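Local coordinates for protein alkylhalidase CmlS (Streptomyces venezuelae, PDB 3I3L) that is a flavin-dependent halogenase of chloramphenicol biosynthesis, carrying its FAD through a covalent bond to an aspartate, and probably acts as an oxidoreductase, at residues A94-G99 against A103-S108; L214-P217 against L222-T225. All coordinates share one frame; numbering follows the deposited sequence.

Interaction 1: A94-G99 against A103-S108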
loop_
_atom_site.group_PDB
_atom_site.type_symbol
_atom_site.label_atom_id
_atom_site.label_comp_id
_atom_site.label_asym_id
_atom_site.label_seq_id
_atom_site.Cartn_x
_atom_site.Cartn_y
_atom_site.Cartn_z
ATOM N N ALA A 94 13.446 3.420 -2.235
ATOM C CA ALA A 94 13.527 2.092 -2.823
ATOM C C ALA A 94 14.248 2.239 -4.165
ATOM O O ALA A 94 13.940 3.148 -4.957
ATOM C CB ALA A 94 12.144 1.524 -2.981
ATOM N N THR A 95 15.203 1.364 -4.411
ATOM C CA THR A 95 15.913 1.372 -5.684
ATOM C C THR A 95 15.598 0.132 -6.541
ATOM O O THR A 95 15.523 -0.992 -6.036
ATOM C CB THR A 95 17.429 1.601 -5.477
ATOM O OG1 THR A 95 17.621 2.911 -4.881
ATOM C CG2 THR A 95 18.195 1.572 -6.820
ATOM N N PHE A 96 15.424 0.358 -7.834
ATOM C CA PHE A 96 14.981 -0.670 -8.769
ATOM C C PHE A 96 15.967 -0.863 -9.908
ATOM O O PHE A 96 16.363 0.119 -10.568
ATOM C CB PHE A 96 13.611 -0.288 -9.323
ATOM C CG PHE A 96 12.541 -0.335 -8.306
ATOM C CD1 PHE A 96 11.782 -1.474 -8.124
ATOM C CD2 PHE A 96 12.328 0.732 -7.479
ATOM C CE1 PHE A 96 10.819 -1.545 -7.152
ATOM C CE2 PHE A 96 11.343 0.673 -6.478
ATOM C CZ PHE A 96 10.580 -0.464 -6.327
ATOM N N LEU A 97 16.386 -2.115 -10.128
ATOM C CA LEU A 97 17.181 -2.438 -11.332
ATOM C C LEU A 97 16.268 -3.219 -12.221
ATOM O O LEU A 97 16.111 -4.415 -12.023
ATOM C CB LEU A 97 18.462 -3.221 -11.007
ATOM C CG LEU A 97 19.280 -2.617 -9.852
ATOM C CD1 LEU A 97 20.634 -3.309 -9.724
ATOM C CD2 LEU A 97 19.471 -1.127 -10.008
ATOM N N TRP A 98 15.646 -2.520 -13.176
ATOM C CA TRP A 98 14.360 -2.951 -13.733
ATOM C C TRP A 98 14.399 -3.171 -15.231
ATOM O O TRP A 98 14.298 -2.228 -16.020
ATOM C CB TRP A 98 13.238 -1.925 -13.369
ATOM C CG TRP A 98 11.900 -2.597 -13.355
ATOM C CD1 TRP A 98 10.887 -2.410 -14.236
ATOM C CD2 TRP A 98 11.457 -3.583 -12.426
ATOM N NE1 TRP A 98 9.825 -3.219 -13.914
ATOM C CE2 TRP A 98 10.165 -3.972 -12.816
ATOM C CE3 TRP A 98 12.035 -4.181 -11.304
ATOM C CZ2 TRP A 98 9.429 -4.940 -12.127
ATOM C CZ3 TRP A 98 11.311 -5.165 -10.627
ATOM C CH2 TRP A 98 10.009 -5.516 -11.036
ATOM N N GLY A 99 14.545 -4.433 -15.619
ATOM C CA GLY A 99 14.822 -4.760 -17.001
ATOM C C GLY A 99 16.306 -4.930 -17.192
ATOM O O GLY A 99 17.087 -4.719 -16.231
ATOM N N ALA A 103 19.333 1.943 -17.061
ATOM C CA ALA A 103 19.817 2.767 -15.957
ATOM C C ALA A 103 18.971 2.393 -14.706
ATOM O O ALA A 103 17.770 2.137 -14.829
ATOM C CB ALA A 103 19.581 4.237 -16.334
ATOM N N PRO A 104 19.574 2.397 -13.535
ATOM C CA PRO A 104 18.828 2.252 -12.261
ATOM C C PRO A 104 17.810 3.362 -12.043
ATOM O O PRO A 104 17.984 4.436 -12.581
ATOM C CB PRO A 104 19.932 2.359 -11.177
ATOM C CG PRO A 104 21.211 2.030 -11.898
ATOM C CD PRO A 104 21.033 2.531 -13.326
ATOM N N TRP A 105 16.741 3.095 -11.298
ATOM C CA TRP A 105 15.924 4.195 -10.787
ATOM C C TRP A 105 15.593 4.106 -9.295
ATOM O O TRP A 105 15.554 3.005 -8.728
ATOM C CB TRP A 105 14.667 4.439 -11.645
ATOM C CG TRP A 105 13.594 3.428 -11.464
ATOM C CD1 TRP A 105 13.417 2.232 -12.158
ATOM C CD2 TRP A 105 12.503 3.541 -10.548
ATOM N NE1 TRP A 105 12.260 1.609 -11.701
ATOM C CE2 TRP A 105 11.689 2.388 -10.716
ATOM C CE3 TRP A 105 12.126 4.525 -9.587
ATOM C CZ2 TRP A 105 10.542 2.173 -9.941
ATOM C CZ3 TRP A 105 10.928 4.336 -8.855
ATOM C CH2 TRP A 105 10.166 3.159 -9.029
ATOM N N THR A 106 15.409 5.258 -8.641
ATOM C CA THR A 106 15.151 5.279 -7.220
ATOM C C THR A 106 13.896 6.085 -6.875
ATOM O O THR A 106 13.743 7.215 -7.371
ATOM C CB THR A 106 16.366 5.879 -6.482
ATOM O OG1 THR A 106 17.471 4.978 -6.608
ATOM C CG2 THR A 106 16.064 6.153 -4.967
ATOM N N PHE A 107 13.037 5.517 -6.021
ATOM C CA PHE A 107 11.858 6.222 -5.505
ATOM C C PHE A 107 12.108 6.835 -4.134
ATOM O O PHE A 107 12.100 6.127 -3.130
ATOM C CB PHE A 107 10.630 5.292 -5.449
ATOM C CG PHE A 107 9.347 5.991 -5.001
ATOM C CD1 PHE A 107 8.853 7.121 -5.683
ATOM C CD2 PHE A 107 8.642 5.549 -3.883
ATOM C CE1 PHE A 107 7.677 7.776 -5.260
ATOM C CE2 PHE A 107 7.426 6.204 -3.469
ATOM C CZ PHE A 107 6.963 7.296 -4.159
ATOM N N SER A 108 12.358 8.145 -4.105
ATOM C CA SER A 108 12.748 8.852 -2.881
ATOM C C SER A 108 11.573 9.006 -1.966
ATOM O O SER A 108 10.450 9.208 -2.427
ATOM C CB SER A 108 13.272 10.266 -3.184
ATOM O OG SER A 108 13.578 10.934 -1.956
HETATM O O HOH W 1 16.138 0.246 -13.687
#
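The phenyl ring of Phe96 lies against the indole of Trp105 in an offset stack. The ring centroids, Phe96 to the six-membered ring of Trp105, are 4.5 Å apart and the planes differ by 11°. Between the rings, Phe96 CD2 lies 3.4 Å from Trp105 CZ2. Phe96 CB is nearer still, 3.3 Å from Trp105 NE1, in a CH-pi contact over the five-membered ring. Trp105 has CG between its backbone N and carbonyl carbon (chi1 75°), which tips the indole toward the neighbouring strand and lays it alongside the Phe96 side chain. Helix 430-439 touches the indole through Met435 and Ile436.

The two strands that carry the rings form an antiparallel hairpin. Phe96 and Trp105 are a hydrogen-bonded pair, with Phe96 N 2.8 Å from Trp105 O. Ala94 and Phe107 form the next such pair. Thr95 and Thr106 sit between them on the other face, their OG1 atoms 2.7 Å apart in a hydrogen bond. His441 also bonds Thr106 OG1. Near the loop, one water joins Phe96 O, Trp98 N and Ala103 O.

The hydroxyls therefore have partners, but Trp105 NE1 is buried with no partner in the model. Stacking and apolar packing hold the indole.

Interaction 2: L214-P217 against L222-T225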
loop_
_atom_site.group_PDB
_atom_site.type_symbol
_atom_site.label_atom_id
_atom_site.label_comp_id
_atom_site.label_asym_id
_atom_site.label_seq_id
_atom_site.Cartn_x
_atom_site.Cartn_y
_atom_site.Cartn_z
ATOM N N LEU A 214 26.792 -8.995 5.172
ATOM C CA LEU A 214 27.249 -8.095 4.132
ATOM C C LEU A 214 26.964 -6.711 4.647
ATOM O O LEU A 214 25.913 -6.479 5.241
ATOM C CB LEU A 214 26.444 -8.322 2.833
ATOM C CG LEU A 214 26.696 -7.319 1.689
ATOM C CD1 LEU A 214 28.103 -7.470 1.088
ATOM C CD2 LEU A 214 25.635 -7.439 0.613
ATOM N N LYS A 215 27.884 -5.789 4.430
ATOM C CA LYS A 215 27.707 -4.421 4.875
ATOM C C LYS A 215 27.199 -3.592 3.689
ATOM O O LYS A 215 27.682 -3.759 2.560
ATOM C CB LYS A 215 29.045 -3.865 5.395
ATOM C CG LYS A 215 28.983 -2.441 5.998
ATOM C CD LYS A 215 29.156 -2.451 7.536
ATOM C CE LYS A 215 30.622 -2.686 7.960
ATOM N NZ LYS A 215 30.803 -2.682 9.445
ATOM N N ASP A 216 26.221 -2.717 3.927
ATOM C CA ASP A 216 25.734 -1.873 2.854
ATOM C C ASP A 216 26.955 -1.325 2.114
ATOM O O ASP A 216 27.795 -0.681 2.724
ATOM C CB ASP A 216 24.862 -0.755 3.417
ATOM C CG ASP A 216 24.192 0.097 2.327
ATOM O OD1 ASP A 216 24.654 0.140 1.173
ATOM O OD2 ASP A 216 23.189 0.761 2.649
ATOM N N PRO A 217 27.065 -1.587 0.811
ATOM C CA PRO A 217 28.215 -1.146 0.008
ATOM C C PRO A 217 28.136 0.314 -0.425
ATOM O O PRO A 217 28.999 0.792 -1.185
ATOM C CB PRO A 217 28.099 -2.003 -1.255
ATOM C CG PRO A 217 26.623 -2.227 -1.399
ATOM C CD PRO A 217 26.127 -2.401 0.018
ATOM N N LEU A 222 22.269 6.316 -1.384
ATOM C CA LEU A 222 21.845 4.903 -1.585
ATOM C C LEU A 222 21.764 4.034 -0.301
ATOM O O LEU A 222 21.145 2.949 -0.294
ATOM C CB LEU A 222 22.721 4.220 -2.665
ATOM C CG LEU A 222 22.399 4.619 -4.122
ATOM C CD1 LEU A 222 23.423 4.087 -5.066
ATOM C CD2 LEU A 222 21.040 4.099 -4.535
ATOM N N LYS A 223 22.352 4.511 0.795
ATOM C CA LYS A 223 22.508 3.688 1.978
ATOM C C LYS A 223 21.135 3.355 2.627
ATOM O O LYS A 223 20.296 4.257 2.878
ATOM C CB LYS A 223 23.393 4.383 3.000
ATOM C CG LYS A 223 23.898 3.435 4.113
ATOM C CD LYS A 223 22.771 2.876 5.006
ATOM C CE LYS A 223 23.254 1.884 6.105
ATOM N NZ LYS A 223 24.501 2.452 6.803
ATOM N N GLY A 224 20.917 2.071 2.905
ATOM C CA GLY A 224 19.653 1.653 3.426
ATOM C C GLY A 224 18.514 1.463 2.429
ATOM O O GLY A 224 17.371 1.165 2.844
ATOM N N THR A 225 18.782 1.626 1.132
ATOM C CA THR A 225 17.710 1.544 0.140
ATOM C C THR A 225 17.324 0.101 -0.045
ATOM O O THR A 225 18.160 -0.763 0.063
ATOM C CB THR A 225 18.158 2.161 -1.231
ATOM O OG1 THR A 225 17.026 2.338 -2.079
ATOM C CG2 THR A 225 19.184 1.282 -1.948
#
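A carboxylate holding a backbone amide makes this contact, within the loop that leads from strand 203-213 to strand 226-231. Gly224 N donates to Asp216 OD2 at 2.6 Å. The N-H...O angle is 159°, and the donor meets OD2 nearly along its C-O axis. With CG anti to the backbone N (chi1 -174°), Asp216 extends its carboxylate across the loop to that amide.

The aliphatic part of Lys223 crosses beside the same oxygen. Lys223 CG is 3.1 Å and Lys223 CD 3.2 Å from Asp216 OD2. The lysine chain bends at chi2 and chi4, and Lys223 NZ stays 4.7 Å from Asp216 OD2. The opposite charges may attract, but they form no salt bridge here.

Residues 222-225 are a type II beta turn, closed by Thr225 N bonding to Leu222 O at 3.1 Å. Gly224 takes the third turn position with positive phi (81°), where a side chain would collide with the carbonyl O of Lys223. Its amide points out of the turn to the aspartate.

Replacing Asp216 with an alanine would probably leave the Gly224 amide without this acceptor and untie the turn from residues 214-217. The other carboxylate oxygen, Asp216 OD1, accepts a bond from Phe218 N, close by on the same side of the loop.

Overall arrangement
Interaction 1 comes first along the chain and closes before interaction 2 opens. Both lie in the FAD-binding part of the chain, with centres about 14 Å apart. Strand 89-97, which carries 94-99, pairs antiparallel with 105-108 and parallel with 226-231, the strand that follows the loop of interaction 2. All three belong to one mixed sheet. The contacts meet where Thr95 OG1 lies 2.9 Å from Thr225 OG1, a probable hydrogen bond, and Leu222 CD2 packs on Thr95 OG1. The loop's turn is thus joined to the hairpin beside it. The side chain of Ala94 is about 10 Å from the bound FAD, placing this end of the hairpin near, but not at, the flavin pocket.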